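Local coordinates for MetRS related protein (Pyrococcus horikoshii, PDB 2CWP) that probably binds tRNA through an OB-fold domain related to that of methionyl-tRNA synthetase, as a predicted part of tRNA(Met) aminoacylation, at residues L37-G42 / F66-N71. Residues are numbered along the deposited sequence; the frame is centred on the assembly and turned at random.
Sequences LIVDFG and FIFVVN
Phe68 and Phe41 meet as an offset edge-to-face pair, ring centres 5.5 Å apart and planes at 83°, with the rim of Phe41 turned toward a face of Phe68. The CZ corner of Phe41 also reaches the root of its partner, 3.7 Å from Phe68 CB, which lies close to the plane of the Phe41 ring. The same face of Phe68 takes Val39: CG1 stands 4.0 Å from the centroid of the Phe68 ring in a CH-pi contact, while CG2 rests beside CZ and CE2. With CG1 anti to the backbone N (chi1 -173°), both methyls of Val39 are spread beneath that ring. Leu37 CD1 meets the Phe68 edge near the ring plane, 4.0 Å from Phe68 CE2. Phe41 is itself sandwiched: Val70 CG1 lies 3.6 Å from Phe41 CZ on one face, and Val39 CG1 sits over the other, toward the rim. Phe41 is the middle residue of an Asx turn, Gly42 N bonding to Asp40 OD1 (2.7 Å). An alanine in place of Phe68 would probably open a gap between the strands, costing the Val39 methyls the face they rest on and Phe41 the ring its rim points at. Strands 35-40 and 65-69 both pair antiparallel with 17-27 but share no hydrogen bond here; Val39 and Phe68 CA atoms are 9.2 Å apart, and side chains bridge the curled sheet across its inside, as in an OB-fold barrel. Ile48 and Leu86 also pack on Phe68. All five touching residues are apolar and buried, so dispersion and weak CH-pi attraction join these strands, with shape rather than charge setting the fit.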
loop_
_atom_site.group_PDB
_atom_site.type_symbol
_atom_site.label_atom_id
_atom_site.label_comp_id
_atom_site.label_asym_id
_atom_site.label_seq_id
_atom_site.Cartn_x
_atom_site.Cartn_y
_atom_site.Cartn_z
ATOM N N LEU A 37 4.640 -6.679 2.675
ATOM C CA LEU A 37 3.267 -6.944 3.062
ATOM C C LEU A 37 2.657 -8.014 2.173
ATOM O O LEU A 37 2.946 -8.082 0.981
ATOM C CB LEU A 37 2.417 -5.679 2.918
ATOM C CG LEU A 37 2.875 -4.375 3.572
ATOM C CD1 LEU A 37 2.124 -3.192 2.937
ATOM C CD2 LEU A 37 2.644 -4.453 5.070
ATOM N N ILE A 38 1.816 -8.852 2.760
ATOM C CA ILE A 38 1.111 -9.865 1.992
ATOM C C ILE A 38 -0.311 -9.350 2.146
ATOM O O ILE A 38 -0.890 -9.382 3.243
ATOM C CB ILE A 38 1.242 -11.261 2.608
ATOM C CG1 ILE A 38 2.713 -11.683 2.598
ATOM C CG2 ILE A 38 0.374 -12.250 1.828
ATOM C CD1 ILE A 38 2.980 -13.004 3.294
ATOM N N VAL A 39 -0.865 -8.864 1.044
ATOM C CA VAL A 39 -2.190 -8.258 1.061
ATOM C C VAL A 39 -3.254 -9.045 0.326
ATOM O O VAL A 39 -3.064 -9.450 -0.825
ATOM C CB VAL A 39 -2.085 -6.848 0.469
ATOM C CG1 VAL A 39 -3.394 -6.092 0.622
ATOM C CG2 VAL A 39 -0.924 -6.129 1.141
ATOM N N ASP A 40 -4.377 -9.244 1.006
ATOM C CA ASP A 40 -5.518 -9.972 0.472
ATOM C C ASP A 40 -6.525 -8.984 -0.119
ATOM O O ASP A 40 -7.102 -8.192 0.621
ATOM C CB ASP A 40 -6.183 -10.762 1.611
ATOM C CG ASP A 40 -7.404 -11.557 1.154
ATOM O OD1 ASP A 40 -8.366 -10.969 0.623
ATOM O OD2 ASP A 40 -7.407 -12.786 1.334
ATOM N N PHE A 41 -6.720 -9.019 -1.436
ATOM C CA PHE A 41 -7.695 -8.147 -2.115
ATOM C C PHE A 41 -8.982 -8.898 -2.471
ATOM O O PHE A 41 -9.734 -8.476 -3.356
ATOM C CB PHE A 41 -7.120 -7.554 -3.404
ATOM C CG PHE A 41 -5.987 -6.609 -3.178
ATOM C CD1 PHE A 41 -4.674 -7.053 -3.222
ATOM C CD2 PHE A 41 -6.230 -5.274 -2.895
ATOM C CE1 PHE A 41 -3.619 -6.184 -2.991
ATOM C CE2 PHE A 41 -5.187 -4.397 -2.660
ATOM C CZ PHE A 41 -3.873 -4.853 -2.708
ATOM N N GLY A 42 -9.217 -10.018 -1.793
ATOM C CA GLY A 42 -10.411 -10.803 -2.051
ATOM C C GLY A 42 -10.203 -11.918 -3.057
ATOM O O GLY A 42 -10.095 -13.084 -2.687
ATOM N N PHE A 66 -6.220 -1.122 3.999
ATOM C CA PHE A 66 -5.691 0.139 3.489
ATOM C C PHE A 66 -5.942 0.245 1.985
ATOM O O PHE A 66 -6.367 -0.721 1.341
ATOM C CB PHE A 66 -4.178 0.246 3.705
ATOM C CG PHE A 66 -3.761 0.156 5.132
ATOM C CD1 PHE A 66 -3.358 -1.062 5.673
ATOM C CD2 PHE A 66 -3.794 1.279 5.947
ATOM C CE1 PHE A 66 -2.990 -1.159 7.024
ATOM C CE2 PHE A 66 -3.430 1.194 7.296
ATOM C CZ PHE A 66 -3.028 -0.028 7.833
ATOM N N ILE A 67 -5.654 1.425 1.445
ATOM C CA ILE A 67 -5.799 1.681 0.028
ATOM C C ILE A 67 -4.483 1.307 -0.636
ATOM O O ILE A 67 -3.416 1.657 -0.138
ATOM C CB ILE A 67 -6.027 3.148 -0.236
ATOM C CG1 ILE A 67 -7.232 3.634 0.571
ATOM C CG2 ILE A 67 -6.171 3.371 -1.732
ATOM C CD1 ILE A 67 -7.326 5.163 0.638
ATOM N N PHE A 68 -4.554 0.608 -1.755
ATOM C CA PHE A 68 -3.352 0.203 -2.482
ATOM C C PHE A 68 -3.557 0.439 -3.978
ATOM O O PHE A 68 -4.646 0.162 -4.502
ATOM C CB PHE A 68 -3.068 -1.304 -2.304
ATOM C CG PHE A 68 -2.745 -1.728 -0.893
ATOM C CD1 PHE A 68 -3.760 -2.026 0.010
ATOM C CD2 PHE A 68 -1.417 -1.890 -0.492
ATOM C CE1 PHE A 68 -3.465 -2.495 1.307
ATOM C CE2 PHE A 68 -1.104 -2.353 0.789
ATOM C CZ PHE A 68 -2.132 -2.659 1.693
ATOM N N VAL A 69 -2.533 0.958 -4.659
ATOM C CA VAL A 69 -2.594 1.135 -6.113
ATOM C C VAL A 69 -2.119 -0.237 -6.606
ATOM O O VAL A 69 -0.996 -0.628 -6.290
ATOM C CB VAL A 69 -1.580 2.162 -6.633
ATOM C CG1 VAL A 69 -1.844 2.414 -8.099
ATOM C CG2 VAL A 69 -1.659 3.436 -5.859
ATOM N N VAL A 70 -2.943 -0.941 -7.385
ATOM C CA VAL A 70 -2.612 -2.292 -7.844
ATOM C C VAL A 70 -2.321 -2.565 -9.331
ATOM O O VAL A 70 -2.037 -3.714 -9.701
ATOM C CB VAL A 70 -3.716 -3.291 -7.420
ATOM C CG1 VAL A 70 -3.903 -3.252 -5.904
ATOM C CG2 VAL A 70 -5.027 -2.961 -8.135
ATOM N N ASN A 71 -2.394 -1.550 -10.187
ATOM C CA ASN A 71 -2.116 -1.779 -11.603
ATOM C C ASN A 71 -0.871 -1.033 -12.054
ATOM O O ASN A 71 -0.832 -0.483 -13.151
ATOM C CB ASN A 71 -3.331 -1.398 -12.482
ATOM C CG ASN A 71 -3.584 0.109 -12.548
ATOM O OD1 ASN A 71 -3.304 0.851 -11.605
ATOM N ND2 ASN A 71 -4.146 0.557 -13.667
#